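Local structure of putative cytidylyltransferase (Burkholderia pseudomallei, 5X9Q) at residues A74-L79 with D84-V89; D92-L97 with D104-F109. The protein probably transfers the adenylyl group of ATP to D-glycero-beta-D-manno-heptose 1-phosphate, giving ADP-heptose and diphosphate in the heptose biosynthesis pathway. All coordinates share one frame; numbering follows the deposited sequence.

Contact 1: residues A74-L79 with D84-V89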
loop_
_atom_site.group_PDB
_atom_site.type_symbol
_atom_site.label_atom_id
_atom_site.label_comp_id
_atom_site.label_asym_id
_atom_site.label_seq_id
_atom_site.Cartn_x
_atom_site.Cartn_y
_atom_site.Cartn_z
ATOM N N ALA A 74 -9.030 -19.176 9.474
ATOM C CA ALA A 74 -9.028 -20.232 10.478
ATOM C C ALA A 74 -7.674 -20.236 11.187
ATOM O O ALA A 74 -7.603 -20.207 12.415
ATOM C CB ALA A 74 -9.300 -21.581 9.835
ATOM N N SER A 75 -6.599 -20.268 10.399
ATOM C CA SER A 75 -5.244 -20.257 10.934
ATOM C C SER A 75 -5.003 -19.100 11.903
ATOM O O SER A 75 -4.398 -19.286 12.959
ATOM C CB SER A 75 -4.221 -20.208 9.796
ATOM O OG SER A 75 -2.921 -19.935 10.291
ATOM N N VAL A 76 -5.431 -17.894 11.540
ATOM C CA VAL A 76 -5.224 -16.733 12.407
ATOM C C VAL A 76 -5.910 -16.986 13.741
ATOM O O VAL A 76 -5.458 -16.549 14.800
ATOM C CB VAL A 76 -5.787 -15.446 11.779
ATOM C CG1 VAL A 76 -5.656 -14.282 12.748
ATOM C CG2 VAL A 76 -5.076 -15.142 10.468
ATOM N N ARG A 77 -7.003 -17.708 13.695
ATOM C CA ARG A 77 -7.740 -18.022 14.896
ATOM C C ARG A 77 -6.930 -18.920 15.788
ATOM O O ARG A 77 -7.278 -19.140 16.932
ATOM C CB ARG A 77 -9.008 -18.780 14.528
ATOM C CG ARG A 77 -10.297 -18.104 14.928
ATOM C CD ARG A 77 -11.413 -18.542 14.006
ATOM N NE ARG A 77 -11.662 -17.560 12.970
ATOM C CZ ARG A 77 -12.105 -17.850 11.758
ATOM N NH1 ARG A 77 -12.293 -16.884 10.891
ATOM N NH2 ARG A 77 -12.363 -19.097 11.409
ATOM N N MET A 78 -5.836 -19.441 15.265
ATOM C CA MET A 78 -5.033 -20.377 16.077
ATOM C C MET A 78 -4.145 -19.706 17.166
ATOM O O MET A 78 -3.700 -20.389 18.089
ATOM C CB MET A 78 -4.355 -21.460 15.231
ATOM C CG MET A 78 -5.314 -22.496 14.664
ATOM S SD MET A 78 -4.489 -23.702 13.606
ATOM C CE MET A 78 -5.883 -24.698 13.079
ATOM N N LEU A 79 -3.874 -18.414 17.033
ATOM C CA LEU A 79 -2.996 -17.760 17.994
ATOM C C LEU A 79 -3.712 -16.802 18.936
ATOM O O LEU A 79 -4.762 -16.240 18.624
ATOM C CB LEU A 79 -1.728 -17.268 17.287
ATOM C CG LEU A 79 -1.927 -16.222 16.189
ATOM C CD1 LEU A 79 -2.108 -14.839 16.789
ATOM C CD2 LEU A 79 -0.761 -16.239 15.213
ATOM N N ASP A 84 -7.453 -12.703 17.282
ATOM C CA ASP A 84 -7.920 -14.048 17.067
ATOM C C ASP A 84 -8.703 -14.045 15.780
ATOM O O ASP A 84 -8.533 -14.947 14.956
ATOM C CB ASP A 84 -8.851 -14.565 18.188
ATOM C CG ASP A 84 -8.152 -14.841 19.532
ATOM O OD1 ASP A 84 -6.896 -14.818 19.648
ATOM O OD2 ASP A 84 -8.921 -15.101 20.493
ATOM N N ARG A 85 -9.556 -13.032 15.633
ATOM C CA ARG A 85 -10.401 -12.854 14.461
ATOM C C ARG A 85 -10.075 -11.530 13.774
ATOM O O ARG A 85 -10.353 -10.451 14.296
ATOM C CB ARG A 85 -11.877 -12.895 14.853
ATOM C CG ARG A 85 -12.385 -14.280 15.220
ATOM C CD ARG A 85 -13.881 -14.400 14.990
ATOM N NE ARG A 85 -14.190 -14.953 13.672
ATOM C CZ ARG A 85 -15.419 -15.222 13.244
ATOM N NH1 ARG A 85 -15.606 -15.723 12.032
ATOM N NH2 ARG A 85 -16.462 -14.993 14.030
ATOM N N PRO A 86 -9.458 -11.666 12.603
ATOM C CA PRO A 86 -9.070 -10.528 11.775
ATOM C C PRO A 86 -10.331 -9.949 11.175
ATOM O O PRO A 86 -11.240 -10.691 10.803
ATOM C CB PRO A 86 -8.212 -11.170 10.685
ATOM C CG PRO A 86 -8.742 -12.557 10.568
ATOM C CD PRO A 86 -9.156 -12.954 11.956
ATOM N N ILE A 87 -10.388 -8.630 11.091
ATOM C CA ILE A 87 -11.581 -7.952 10.552
ATOM C C ILE A 87 -11.740 -7.986 9.029
ATOM O O ILE A 87 -12.762 -7.564 8.487
ATOM C CB ILE A 87 -11.643 -6.483 11.018
ATOM C CG1 ILE A 87 -10.513 -5.672 10.380
ATOM C CG2 ILE A 87 -11.571 -6.402 12.535
ATOM C CD1 ILE A 87 -10.692 -4.175 10.504
ATOM N N ASN A 88 -10.717 -8.491 8.359
ATOM C CA ASN A 88 -10.659 -8.608 6.941
ATOM C C ASN A 88 -10.421 -10.041 6.691
ATOM O O ASN A 88 -9.680 -10.720 7.402
ATOM C CB ASN A 88 -9.509 -7.775 6.377
ATOM C CG ASN A 88 -9.919 -6.348 6.067
ATOM O OD1 ASN A 88 -10.983 -6.107 5.494
ATOM N ND2 ASN A 88 -9.077 -5.395 6.443
ATOM N N VAL A 89 -11.111 -10.522 5.662
ATOM C CA VAL A 89 -11.038 -11.906 5.246
ATOM C C VAL A 89 -9.732 -12.100 4.504
ATOM O O VAL A 89 -9.218 -11.183 3.865
ATOM C CB VAL A 89 -12.235 -12.296 4.358
ATOM C CG1 VAL A 89 -13.525 -12.256 5.163
ATOM C CG2 VAL A 89 -12.323 -11.373 3.152
#
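Val76 holds CG1 anti to its backbone N (chi1 176°), which places that methyl 3.8 Å from Pro86 CD. The two side chains run past each other in opposite senses, and the same methyl approaches Asp84 O at 3.7 Å. Arg77 and Arg85 both bend at chi3, and their chains cross at an angle, apart from the apolar pair. Their guanidinium planes stand nearly perpendicular, 87° apart: Arg85 NH1 lies over one face of the Arg77 group, 3.7 Å from Arg77 NH1, which is itself at the edge of the Arg85 group. Two like charges at this spacing probably repel, although solvent at this exposed site may screen them. The backbones come closest at Arg77 and Asp84, where Arg77 CA makes a CA-H...O contact of 3.2 Å with Asp84 O, 139° at the hydrogen. No hydrogen bond joins the segments; apolar packing and this CA-H...O approach connect them, and Val76 to Leu79 form a type I beta turn. The contact lies near the surface, between the segment that begins in helix 73-76 and the loop leading into helix 90-98; Asp46 OD2 accepts a hydrogen bond from Ile87 N, and Arg93 of helix 90-98 packs on Val76 and Pro86.

Contact 2: residues D92-L97 with D104-F109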
loop_
_atom_site.group_PDB
_atom_site.type_symbol
_atom_site.label_atom_id
_atom_site.label_comp_id
_atom_site.label_asym_id
_atom_site.label_seq_id
_atom_site.Cartn_x
_atom_site.Cartn_y
_atom_site.Cartn_z
ATOM N N ASP A 92 -9.044 -10.496 1.166
ATOM C CA ASP A 92 -8.855 -9.067 1.226
ATOM C C ASP A 92 -7.489 -8.690 1.770
ATOM O O ASP A 92 -6.851 -7.785 1.238
ATOM C CB ASP A 92 -9.985 -8.444 2.053
ATOM C CG ASP A 92 -11.285 -8.356 1.265
ATOM O OD1 ASP A 92 -11.367 -8.975 0.171
ATOM O OD2 ASP A 92 -12.230 -7.687 1.741
ATOM N N ARG A 93 -7.024 -9.405 2.795
ATOM C CA ARG A 93 -5.708 -9.135 3.355
ATOM C C ARG A 93 -4.640 -9.424 2.319
ATOM O O ARG A 93 -3.699 -8.654 2.179
ATOM C CB ARG A 93 -5.468 -9.952 4.616
ATOM C CG ARG A 93 -6.263 -9.450 5.798
ATOM C CD ARG A 93 -5.979 -10.254 7.051
ATOM N NE ARG A 93 -6.651 -11.548 7.042
ATOM C CZ ARG A 93 -6.023 -12.714 7.170
ATOM N NH1 ARG A 93 -4.702 -12.748 7.307
ATOM N NH2 ARG A 93 -6.714 -13.849 7.151
ATOM N N MET A 94 -4.842 -10.479 1.535
ATOM C CA MET A 94 -3.888 -10.847 0.501
ATOM C C MET A 94 -3.923 -9.858 -0.659
ATOM O O MET A 94 -2.875 -9.514 -1.205
ATOM C CB MET A 94 -4.175 -12.254 -0.010
ATOM C CG MET A 94 -3.892 -13.319 1.021
ATOM S SD MET A 94 -4.418 -14.944 0.471
ATOM C CE MET A 94 -3.227 -15.280 -0.835
ATOM N N ALA A 95 -5.119 -9.399 -1.031
ATOM C CA ALA A 95 -5.242 -8.434 -2.122
ATOM C C ALA A 95 -4.495 -7.118 -1.836
ATOM O O ALA A 95 -3.817 -6.577 -2.728
ATOM C CB ALA A 95 -6.715 -8.165 -2.426
ATOM N N LEU A 96 -4.600 -6.612 -0.605
ATOM C CA LEU A 96 -3.893 -5.393 -0.222
ATOM C C LEU A 96 -2.408 -5.557 -0.427
ATOM O O LEU A 96 -1.764 -4.699 -1.026
ATOM C CB LEU A 96 -4.158 -5.036 1.233
ATOM C CG LEU A 96 -5.148 -3.930 1.503
ATOM C CD1 LEU A 96 -4.469 -2.617 1.268
ATOM C CD2 LEU A 96 -6.313 -4.110 0.562
ATOM N N LEU A 97 -1.863 -6.670 0.059
ATOM C CA LEU A 97 -0.440 -6.953 -0.108
ATOM C C LEU A 97 -0.052 -6.974 -1.581
ATOM O O LEU A 97 0.995 -6.437 -1.975
ATOM C CB LEU A 97 -0.101 -8.284 0.564
ATOM C CG LEU A 97 -0.147 -8.135 2.085
ATOM C CD1 LEU A 97 -0.306 -9.454 2.807
ATOM C CD2 LEU A 97 1.134 -7.449 2.532
ATOM N N ASP A 104 6.144 -9.511 -4.775
ATOM C CA ASP A 104 5.972 -10.211 -6.052
ATOM C C ASP A 104 4.904 -11.299 -6.001
ATOM O O ASP A 104 4.143 -11.464 -6.946
ATOM C CB ASP A 104 7.289 -10.831 -6.507
ATOM C CG ASP A 104 8.355 -9.786 -6.724
ATOM O OD1 ASP A 104 8.328 -9.120 -7.788
ATOM O OD2 ASP A 104 9.198 -9.601 -5.815
ATOM N N TRP A 105 4.824 -12.029 -4.896
ATOM C CA TRP A 105 3.896 -13.150 -4.822
ATOM C C TRP A 105 3.258 -13.198 -3.450
ATOM O O TRP A 105 3.938 -13.040 -2.448
ATOM C CB TRP A 105 4.604 -14.488 -5.119
ATOM C CG TRP A 105 5.303 -14.517 -6.464
ATOM C CD1 TRP A 105 6.657 -14.412 -6.704
ATOM C CD2 TRP A 105 4.680 -14.613 -7.748
ATOM N NE1 TRP A 105 6.900 -14.460 -8.053
ATOM C CE2 TRP A 105 5.706 -14.582 -8.716
ATOM C CE3 TRP A 105 3.351 -14.738 -8.176
ATOM C CZ2 TRP A 105 5.443 -14.659 -10.085
ATOM C CZ3 TRP A 105 3.094 -14.818 -9.536
ATOM C CH2 TRP A 105 4.134 -14.784 -10.471
ATOM N N VAL A 106 1.949 -13.423 -3.410
ATOM C CA VAL A 106 1.237 -13.562 -2.141
ATOM C C VAL A 106 0.567 -14.944 -2.093
ATOM O O VAL A 106 -0.206 -15.300 -2.996
ATOM C CB VAL A 106 0.178 -12.445 -1.943
ATOM C CG1 VAL A 106 -0.434 -12.520 -0.548
ATOM C CG2 VAL A 106 0.813 -11.056 -2.191
ATOM N N VAL A 107 0.895 -15.712 -1.051
ATOM C CA VAL A 107 0.393 -17.079 -0.858
ATOM C C VAL A 107 -0.300 -17.222 0.488
ATOM O O VAL A 107 0.241 -16.789 1.509
ATOM C CB VAL A 107 1.523 -18.114 -0.878
ATOM C CG1 VAL A 107 0.973 -19.486 -0.555
ATOM C CG2 VAL A 107 2.158 -18.137 -2.201
ATOM N N GLY A 108 -1.486 -17.818 0.510
ATOM C CA GLY A 108 -2.134 -18.122 1.781
ATOM C C GLY A 108 -1.702 -19.467 2.346
ATOM O O GLY A 108 -1.362 -20.367 1.583
ATOM N N PHE A 109 -1.750 -19.633 3.668
ATOM C CA PHE A 109 -1.538 -20.947 4.263
ATOM C C PHE A 109 -2.499 -21.130 5.422
ATOM O O PHE A 109 -2.881 -20.161 6.066
ATOM C CB PHE A 109 -0.086 -21.143 4.726
ATOM C CG PHE A 109 0.348 -20.191 5.798
ATOM C CD1 PHE A 109 0.829 -18.918 5.470
ATOM C CD2 PHE A 109 0.286 -20.562 7.136
ATOM C CE1 PHE A 109 1.234 -18.023 6.468
ATOM C CE2 PHE A 109 0.691 -19.680 8.146
ATOM C CZ PHE A 109 1.166 -18.398 7.808
#
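An apolar helix-on-sheet contact joins Met94 and Leu97 of helix 90-98 to Val106 and Gly108 of strand 105-109, an outermost strand of the parallel sheet within this chain. The segment axes approach to 8.6 Å and run almost antiparallel, at 164°. Val106 presents both its methyls to the helix: CG1 meets Met94 CB at 3.8 Å, whereas CG2 faces Leu97 CB at 4.0 Å. The valine thus bears on two residues about one helical turn apart. Strand order 3-2-1-4-5 and the family assignment identify a Rossmann-like nucleotidyltransferase fold of the HUP clan, in which helix 90-98 precedes strand 105-109 and covers one face of the sheet; Val70 of the adjacent strand 65-71 touches the same Met94 and Leu97. Met94 reaches further along the strand. Its chain is extended at chi2 and then turns at chi3 (70°), bringing CE to the backbone, 3.4 Å from Gly108 N and 3.7 Å from Val106 O. At Gly108 the strand carries no side chain, and the thioether lies close against its main chain, SD being 4.1 Å from Gly108 CA. Val107 points away from the helix, and its side chain packs on Leu27 of helix 24-30 and Leu117 of helix 115-121.

How the contacts relate
Contact 2 is the buried one, centred about 9 Å from the centre of the chain, whereas contact 1 lies about 17 Å out and has mostly exposed or partly exposed participants. Neither has a hydrogen bond between its segments, but the chemistry differs: contact 2 is held by aliphatic and thioether packing, while contact 1 mixes one apolar pair with arginines and carbonyl oxygens. Helices 73-76 and 90-98 follow each other in the chain: contact 1 joins the first to the loop leading into the second, which contact 2 seats on strand 105-109. Arg93 links them, its NE making a probable hydrogen bond to Asn88 O at 3.2 Å; it also salt-bridges Asp73, just before contact 1.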